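Local coordinates for outer surface protein (PDB 5IZT) that is of unknown function but, as an outer surface protein of the PFam54_60 family of Borrelia burgdorferi, probably acts at the spirochaete's surface, at residues 211-216 and 250-255; 218-223 and 281-286. One frame throughout, in Å; residues are numbered along the deposited sequence. Where two conformers were deposited one is given.

Interaction 1. Residues 211-216 and 250-255; sequences FKMKDS and NKFYAL
Phe211 and Met213 meet Tyr253 and Phe252 entirely through side chains, since the nearest CA atoms across the contact, those of Phe211 and Tyr253, are 10.2 Å apart; residues 211-216 form no regular helix or strand and end in a type I turn from Met213 to Ser216, whereas 250-255 is helical. The Phe211 ring turns its CD2-CE2 edge onto one face of the Tyr253 ring in an offset edge-to-face pair, with centroids 5.2 Å apart and planes at 78°. Phe211 CE2 lies 3.6 Å from CZ of Tyr253. The tyrosine hydroxyl sits near the plane of the Phe211 ring, at its edge, with Tyr253 OH 3.5 Å from Phe211 CD2. The hydroxyl of the buried Tyr253 is hydrogen-bonded to Glu206, which probably helps to hold the ring's position.

Next to this pair, Met213 and Phe252 cross at about a right angle. The methionine bends at its thioether (chi3 -74°), which brings Met213 CE to 4.0 Å from CE2 of Phe252. Met213 SD stands 5.2 Å from the centroid of the Phe252 ring, obliquely placed, a Met-aromatic contact. Within the loop, OG of Ser216 donates to O of Lys212 (2.8 Å), tying the turn to the residue before it. Helix 260-274 packs against Phe211 through Ile263 and Glu264, Met287 of helix 280-316 touches both Met213 and Phe252, and Trp346 of helix 322-359 borders Phe252.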
ATOM      1  N   PHE A 211       2.147  16.177   7.478  1.00 20.45           N
ATOM      2  CA  PHE A 211       0.703  16.165   7.218  1.00 23.70           C
ATOM      3  C   PHE A 211      -0.095  15.829   8.481  1.00 18.46           C
ATOM      4  O   PHE A 211      -1.016  15.010   8.458  1.00 22.04           O
ATOM      5  CB  PHE A 211       0.364  15.199   6.075  1.00 17.99           C
ATOM      6  CG  PHE A 211       1.161  15.459   4.819  1.00 20.68           C
ATOM      7  CD1 PHE A 211       0.826  16.508   3.974  1.00 33.45           C
ATOM      8  CD2 PHE A 211       2.264  14.671   4.502  1.00 16.95           C
ATOM      9  CE1 PHE A 211       1.575  16.769   2.821  1.00 35.39           C
ATOM     10  CE2 PHE A 211       3.015  14.920   3.360  1.00 19.63           C
ATOM     11  CZ  PHE A 211       2.670  15.972   2.515  1.00 31.67           C
ATOM     12  N   LYS A 212       0.272  16.485   9.586  1.00 16.58           N
ATOM     13  CA  LYS A 212      -0.322  16.366  10.919  1.00 19.47           C
ATOM     14  C   LYS A 212      -0.080  14.996  11.536  1.00 16.82           C
ATOM     15  O   LYS A 212      -0.678  14.675  12.579  1.00 16.49           O
ATOM     16  CB  LYS A 212      -1.832  16.664  10.922  1.00 20.16           C
ATOM     17  CG  LYS A 212      -2.209  17.975  10.203  1.00 28.36           C
ATOM     18  CD  LYS A 212      -1.955  19.201  11.044  1.00 32.83           C
ATOM     19  CE  LYS A 212      -2.241  20.482  10.243  1.00 34.67           C
ATOM     20  NZ  LYS A 212      -1.288  20.675   9.099  1.00 27.89           N
ATOM     21  N   MET A 213       0.775  14.170  10.933  1.00 14.84           N
ATOM     22  CA  MET A 213       1.071  12.862  11.492  1.00 12.87           C
ATOM     23  C   MET A 213       2.423  12.792  12.199  1.00 17.75           C
ATOM     24  O   MET A 213       2.694  11.787  12.879  1.00 13.66           O
ATOM     25  CB  MET A 213       0.978  11.801  10.390  1.00 11.56           C
ATOM     26  CG  MET A 213      -0.500  11.610   9.965  1.00 11.18           C
ATOM     27  SD  MET A 213      -0.752  10.382   8.675  1.00 14.97           S
ATOM     28  CE  MET A 213      -0.116  11.329   7.266  1.00 12.33           C
ATOM     29  N   LYS A 214       3.256  13.839  12.108  1.00 17.53           N
ATOM     30  CA  LYS A 214       4.498  13.855  12.889  1.00 18.30           C
ATOM     31  C   LYS A 214       4.205  13.696  14.372  1.00 18.86           C
ATOM     32  O   LYS A 214       4.905  12.963  15.080  1.00 21.19           O
ATOM     33  CB  LYS A 214       5.271  15.157  12.675  1.00 17.12           C
ATOM     34  CG  LYS A 214       6.594  15.215  13.489  1.00 17.69           C
ATOM     35  CD  LYS A 214       7.415  16.466  13.169  1.00 26.35           C
ATOM     36  CE  LYS A 214       6.889  17.723  13.879  1.00 37.17           C
ATOM     37  NZ  LYS A 214       7.095  17.698  15.365  1.00 41.01           N
ATOM     38  N   ASP A 215       3.167  14.375  14.856  1.00 17.76           N
ATOM     39  CA  ASP A 215       2.775  14.322  16.255  1.00 24.31           C
ATOM     40  C   ASP A 215       1.547  13.455  16.484  1.00 25.71           C
ATOM     41  O   ASP A 215       0.895  13.594  17.523  1.00 22.61           O
ATOM     42  CB  ASP A 215       2.528  15.730  16.808  1.00 19.95           C
ATOM     43  CG  ASP A 215       3.766  16.599  16.776  1.00 28.52           C
ATOM     44  OD1 ASP A 215       4.882  16.052  16.846  1.00 28.49           O
ATOM     45  OD2 ASP A 215       3.623  17.837  16.728  1.00 28.00           O
ATOM     46  N   SER A 216       1.213  12.568  15.535  1.00 18.69           N
ATOM     47  CA  SER A 216       0.122  11.625  15.757  1.00 15.62           C
ATOM     48  C   SER A 216       0.473  10.250  15.199  1.00 13.63           C
ATOM     49  O   SER A 216       1.184   9.497  15.867  1.00 20.04           O
ATOM     50  CB  SER A 216      -1.214  12.153  15.190  1.00 19.39           C
ATOM     51  OG  SER A 216      -1.269  12.227  13.780  1.00 22.16           O
ATOM     52  N   ASN A 250       7.294   7.681   3.072  1.00 18.18           N
ATOM     53  CA  ASN A 250       6.989   7.832   1.657  0.50 20.96           C
ATOM     54  C   ASN A 250       6.247   6.632   1.089  1.00 18.55           C
ATOM     55  O   ASN A 250       5.575   6.775   0.056  1.00 17.12           O
ATOM     56  CB  ASN A 250       8.267   8.117   0.877  0.50 26.39           C
ATOM     57  CG  ASN A 250       8.601   9.597   0.863  0.50 28.36           C
ATOM     58  OD1 ASN A 250       8.867  10.194   1.904  0.50 30.93           O
ATOM     59  ND2 ASN A 250       8.563  10.200  -0.315  0.50 32.74           N
ATOM     60  N   LYS A 251       6.327   5.460   1.735  1.00 17.79           N
ATOM     61  CA  LYS A 251       5.477   4.352   1.292  1.00 18.62           C
ATOM     62  C   LYS A 251       4.006   4.664   1.542  1.00 17.46           C
ATOM     63  O   LYS A 251       3.146   4.280   0.744  1.00 13.67           O
ATOM     64  CB  LYS A 251       5.869   3.055   1.996  1.00 19.37           C
ATOM     65  CG  LYS A 251       7.359   2.731   1.842  1.00 24.05           C
ATOM     66  CD  LYS A 251       7.602   1.537   1.008  1.00 31.06           C
ATOM     67  CE  LYS A 251       9.107   1.298   0.845  1.00 36.13           C
ATOM     68  NZ  LYS A 251       9.569   1.751  -0.495  1.00 40.49           N
ATOM     69  N   PHE A 252       3.687   5.319   2.669  1.00 14.41           N
ATOM     70  CA  PHE A 252       2.301   5.730   2.885  1.00 11.97           C
ATOM     71  C   PHE A 252       1.879   6.777   1.861  1.00 13.85           C
ATOM     72  O   PHE A 252       0.751   6.738   1.351  1.00 14.62           O
ATOM     73  CB  PHE A 252       2.080   6.283   4.299  1.00 12.35           C
ATOM     74  CG  PHE A 252       0.652   6.662   4.549  1.00 18.76           C
ATOM     75  CD1 PHE A 252      -0.320   5.666   4.728  1.00 22.27           C
ATOM     76  CD2 PHE A 252       0.258   7.996   4.538  1.00 20.07           C
ATOM     77  CE1 PHE A 252      -1.657   6.004   4.922  1.00 25.29           C
ATOM     78  CE2 PHE A 252      -1.097   8.352   4.726  1.00 17.55           C
ATOM     79  CZ  PHE A 252      -2.048   7.351   4.929  1.00 18.98           C
ATOM     80  N   TYR A 253       2.757   7.727   1.559  1.00 14.31           N
ATOM     81  CA  TYR A 253       2.427   8.722   0.529  1.00 14.03           C
ATOM     82  C   TYR A 253       2.211   8.057  -0.821  1.00 19.84           C
ATOM     83  O   TYR A 253       1.329   8.464  -1.595  1.00 15.73           O
ATOM     84  CB  TYR A 253       3.531   9.776   0.433  1.00 15.03           C
ATOM     85  CG  TYR A 253       3.840  10.458   1.753  1.00 17.91           C
ATOM     86  CD1 TYR A 253       2.858  10.597   2.729  1.00 16.04           C
ATOM     87  CD2 TYR A 253       5.127  10.931   2.036  1.00 18.88           C
ATOM     88  CE1 TYR A 253       3.141  11.196   3.960  1.00 15.76           C
ATOM     89  CE2 TYR A 253       5.418  11.546   3.281  1.00 19.59           C
ATOM     90  CZ  TYR A 253       4.425  11.676   4.222  1.00 15.98           C
ATOM     91  OH  TYR A 253       4.702  12.285   5.442  1.00 18.15           O
ATOM     92  N   ALA A 254       3.017   7.033  -1.127  1.00 18.90           N
ATOM     93  CA  ALA A 254       2.871   6.305  -2.383  1.00 20.36           C
ATOM     94  C   ALA A 254       1.557   5.535  -2.437  1.00 16.77           C
ATOM     95  O   ALA A 254       0.937   5.430  -3.502  1.00 16.76           O
ATOM     96  CB  ALA A 254       4.046   5.352  -2.575  1.00 17.22           C
ATOM     97  N   LEU A 255       1.132   4.975  -1.301  1.00 14.60           N
ATOM     98  CA  LEU A 255      -0.150   4.285  -1.228  1.00 14.86           C
ATOM     99  C   LEU A 255      -1.304   5.219  -1.579  1.00 20.42           C
ATOM    100  O   LEU A 255      -2.291   4.799  -2.205  1.00 17.78           O
ATOM    101  CB  LEU A 255      -0.337   3.716   0.182  1.00 13.87           C
ATOM    102  CG  LEU A 255      -1.694   3.108   0.511  1.00 14.13           C
ATOM    103  CD1 LEU A 255      -1.989   1.890  -0.380  1.00 16.52           C
ATOM    104  CD2 LEU A 255      -1.710   2.745   2.004  1.00 24.22           C
TER

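Interaction 2. Residues 218-223 and 281-286; sequences FELLDV and SLIREL
Leu220 and Arg284 cross at about a right angle, and the arginine side chain is engaged both by the leucine's carbonyl and by its methyl-bearing branch. NE of Arg284 donates to O of Leu220 over 2.9 Å, with an N-H...O angle of 163°. The oxygen lies at the edge of the guanidinium, 9° out of its plane, and the N-H is directed at a lone pair in the carbonyl plane. While the carbonyl takes the edge, CD2 of Leu220 sits over one face of the group, 3.5 Å from NH2 of Arg284. An extended run from CG to NE (chi3 179°) carries the guanidinium from the helix to this carbonyl. Leu220 thus supplies both a polar bond, through its O at the edge, and an apolar contact, through its CD2 over the face.

CD1, the other methyl of Leu220, lies against Ile283, 3.8 Å from CG2 of Ile283, and the two side chains again cross at roughly a right angle. Leu221 runs antiparallel to Arg284, with CD2 of Leu221 resting 3.9 Å from CG of Arg284, on the aliphatic part of the chain. Ile283 and Leu221 are buried while Leu220 and Arg284 are partly exposed, and the contact joins the long loop to the beginning of helix 280-316. Tyr274 of helix 260-274 touches both Leu220 and Ile283, and Leu221 also packs on Met287 and Ile288, one turn farther along helix 280-316.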
ATOM      1  N   PHE A 218       2.451   8.880  12.893  1.00 13.12           N
ATOM      2  CA  PHE A 218       3.835   8.442  12.753  1.00 15.46           C
ATOM      3  C   PHE A 218       4.558   8.419  14.088  1.00 14.71           C
ATOM      4  O   PHE A 218       5.547   7.706  14.238  1.00 15.55           O
ATOM      5  CB  PHE A 218       4.573   9.348  11.765  1.00 17.62           C
ATOM      6  CG  PHE A 218       4.050   9.258  10.353  1.00 16.15           C
ATOM      7  CD1 PHE A 218       3.565   8.048   9.858  1.00 17.92           C
ATOM      8  CD2 PHE A 218       4.053  10.371   9.515  1.00 11.13           C
ATOM      9  CE1 PHE A 218       3.093   7.952   8.538  1.00 14.83           C
ATOM     10  CE2 PHE A 218       3.587  10.289   8.201  1.00 16.45           C
ATOM     11  CZ  PHE A 218       3.111   9.067   7.707  1.00 15.42           C
ATOM     12  N   GLU A 219       4.109   9.203  15.061  1.00 13.68           N
ATOM     13  CA  GLU A 219       4.739   9.139  16.375  0.52 17.95           C
ATOM     14  C   GLU A 219       4.495   7.796  17.054  1.00 17.41           C
ATOM     15  O   GLU A 219       5.304   7.366  17.892  1.00 22.59           O
ATOM     16  CB  GLU A 219       4.233  10.282  17.259  0.52 19.28           C
ATOM     17  CG  GLU A 219       5.076  10.502  18.510  0.52 21.27           C
ATOM     18  CD  GLU A 219       4.787  11.833  19.171  0.52 22.36           C
ATOM     19  OE1 GLU A 219       3.620  12.263  19.129  0.52 18.62           O
ATOM     20  OE2 GLU A 219       5.725  12.451  19.722  0.52 22.19           O
ATOM     21  N   LEU A 220       3.406   7.119  16.705  1.00 12.72           N
ATOM     22  CA  LEU A 220       2.976   5.910  17.398  1.00 12.57           C
ATOM     23  C   LEU A 220       3.664   4.647  16.899  1.00 21.33           C
ATOM     24  O   LEU A 220       3.393   3.563  17.428  1.00 21.41           O
ATOM     25  CB  LEU A 220       1.454   5.746  17.263  1.00 14.89           C
ATOM     26  CG  LEU A 220       0.671   6.823  18.014  1.00 16.41           C
ATOM     27  CD1 LEU A 220      -0.802   6.700  17.632  1.00 17.62           C
ATOM     28  CD2 LEU A 220       0.878   6.623  19.502  1.00 25.95           C
ATOM     29  N   LEU A 221       4.498   4.738  15.873  1.00 18.64           N
ATOM     30  CA  LEU A 221       5.096   3.551  15.273  1.00 17.32           C
ATOM     31  C   LEU A 221       6.597   3.740  15.089  1.00 21.56           C
ATOM     32  O   LEU A 221       7.089   4.867  14.985  1.00 18.25           O
ATOM     33  CB  LEU A 221       4.444   3.246  13.918  1.00 23.26           C
ATOM     34  CG  LEU A 221       2.958   2.921  13.935  1.00 22.21           C
ATOM     35  CD1 LEU A 221       2.441   2.952  12.517  1.00 27.67           C
ATOM     36  CD2 LEU A 221       2.738   1.536  14.556  1.00 23.04           C
ATOM     37  N   ASP A 222       7.318   2.622  15.065  1.00 22.51           N
ATOM     38  CA  ASP A 222       8.685   2.575  14.564  1.00 25.64           C
ATOM     39  C   ASP A 222       8.665   2.165  13.096  1.00 25.13           C
ATOM     40  O   ASP A 222       7.659   1.693  12.579  1.00 27.73           O
ATOM     41  CB  ASP A 222       9.526   1.561  15.335  1.00 30.33           C
ATOM     42  CG  ASP A 222       9.785   1.969  16.766  1.00 43.56           C
ATOM     43  OD1 ASP A 222       9.647   3.171  17.072  1.00 52.92           O
ATOM     44  OD2 ASP A 222      10.140   1.081  17.581  1.00 38.51           O
ATOM     45  N   VAL A 223       9.813   2.305  12.434  1.00 30.20           N
ATOM     46  CA  VAL A 223       9.936   1.821  11.059  1.00 30.19           C
ATOM     47  C   VAL A 223       9.752   0.308  11.046  1.00 29.99           C
ATOM     48  O   VAL A 223      10.335  -0.408  11.867  1.00 29.91           O
ATOM     49  CB  VAL A 223      11.287   2.250  10.474  1.00 33.27           C
ATOM     50  CG1 VAL A 223      11.481   1.647   9.090  1.00 38.37           C
ATOM     51  CG2 VAL A 223      11.348   3.771  10.397  1.00 29.65           C
ATOM     52  N   SER A 281      -4.345   2.762  19.740  1.00 21.10           N
ATOM     53  CA  SER A 281      -4.189   1.437  19.136  0.53 17.33           C
ATOM     54  C   SER A 281      -4.890   1.361  17.787  1.00 17.56           C
ATOM     55  O   SER A 281      -4.407   0.690  16.866  1.00 17.73           O
ATOM     56  CB  SER A 281      -4.714   0.354  20.080  0.53 22.39           C
ATOM     57  OG  SER A 281      -4.014   0.376  21.318  0.53 24.28           O
ATOM     58  N   LEU A 282      -6.035   2.039  17.650  1.00 17.79           N
ATOM     59  CA  LEU A 282      -6.725   2.074  16.367  1.00 16.79           C
ATOM     60  C   LEU A 282      -5.874   2.770  15.313  1.00 11.93           C
ATOM     61  O   LEU A 282      -5.757   2.298  14.180  1.00 12.10           O
ATOM     62  CB  LEU A 282      -8.068   2.791  16.513  1.00 16.36           C
ATOM     63  CG  LEU A 282      -8.759   3.182  15.198  1.00 20.99           C
ATOM     64  CD1 LEU A 282      -9.136   1.961  14.367  1.00 21.51           C
ATOM     65  CD2 LEU A 282      -9.993   4.085  15.447  1.00 16.36           C
ATOM     66  N   ILE A 283      -5.283   3.907  15.672  1.00 15.30           N
ATOM     67  CA  ILE A 283      -4.423   4.635  14.745  1.00 16.46           C
ATOM     68  C   ILE A 283      -3.268   3.753  14.287  1.00 16.68           C
ATOM     69  O   ILE A 283      -2.933   3.720  13.091  1.00 13.48           O
ATOM     70  CB  ILE A 283      -3.908   5.932  15.404  1.00 13.14           C
ATOM     71  CG1 ILE A 283      -5.051   6.888  15.714  1.00 10.83           C
ATOM     72  CG2 ILE A 283      -2.912   6.648  14.485  1.00 13.64           C
ATOM     73  CD1 ILE A 283      -4.578   8.130  16.563  1.00 12.61           C
ATOM     74  N   ARG A 284      -2.644   3.028  15.224  1.00 13.43           N
ATOM     75  CA  ARG A 284      -1.579   2.092  14.861  1.00 15.90           C
ATOM     76  C   ARG A 284      -2.072   1.057  13.848  1.00 16.15           C
ATOM     77  O   ARG A 284      -1.426   0.830  12.816  1.00 14.86           O
ATOM     78  CB  ARG A 284      -1.033   1.386  16.110  1.00 18.80           C
ATOM     79  CG  ARG A 284      -0.163   2.262  17.014  1.00 17.55           C
ATOM     80  CD  ARG A 284       0.463   1.482  18.174  1.00 22.45           C
ATOM     81  NE  ARG A 284       1.305   2.366  18.980  1.00 25.94           N
ATOM     82  CZ  ARG A 284       1.021   2.750  20.223  1.00 38.73           C
ATOM     83  NH1 ARG A 284      -0.082   2.316  20.820  1.00 36.73           N
ATOM     84  NH2 ARG A 284       1.852   3.554  20.875  1.00 36.80           N
ATOM     85  N   GLU A 285      -3.199   0.394  14.144  1.00 17.30           N
ATOM     86  CA  GLU A 285      -3.721  -0.622  13.226  1.00 13.75           C
ATOM     87  C   GLU A 285      -4.022  -0.028  11.850  1.00 13.17           C
ATOM     88  O   GLU A 285      -3.769  -0.676  10.827  1.00 15.12           O
ATOM     89  CB  GLU A 285      -4.978  -1.289  13.787  1.00 16.35           C
ATOM     90  CG  GLU A 285      -4.800  -2.095  15.078  1.00 15.85           C
ATOM     91  CD  GLU A 285      -6.051  -2.924  15.426  1.00 30.48           C
ATOM     92  OE1 GLU A 285      -7.017  -2.376  15.997  1.00 32.45           O
ATOM     93  OE2 GLU A 285      -6.081  -4.131  15.085  1.00 35.02           O
ATOM     94  N   LEU A 286      -4.595   1.183  11.795  1.00 13.51           N
ATOM     95  CA  LEU A 286      -4.902   1.790  10.499  1.00 16.06           C
ATOM     96  C   LEU A 286      -3.634   2.028   9.699  1.00 17.93           C
ATOM     97  O   LEU A 286      -3.554   1.666   8.517  1.00 14.70           O
ATOM     98  CB  LEU A 286      -5.664   3.115  10.658  1.00 10.90           C
ATOM     99  CG  LEU A 286      -7.082   2.995  11.229  1.00 15.84           C
ATOM    100  CD1 LEU A 286      -7.583   4.380  11.620  1.00 14.38           C
ATOM    101  CD2 LEU A 286      -8.009   2.346  10.207  1.00 20.85           C
TER

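Interactions 1 and 2 use successive pieces of one loop, between helices 179-197 and 243-255, and their centres are about 11 Å apart. Residues 211-216 pack on helix 243-255, whereas residues 218-223 reach helix 280-316, so the loop bridges the two helices. The two contacts meet directly: O of Met213 lies 2.9 Å from N of Phe218, a probable hydrogen bond, and CE2 of Phe218 comes within 3.6 Å of OH of Tyr253. Phe218 thus links the aromatic cluster of interaction 1 to the segment that carries Leu220 and Leu221. Met287 is a second shared neighbour, touching Met213 and Phe252 in one contact and Leu221 in the other.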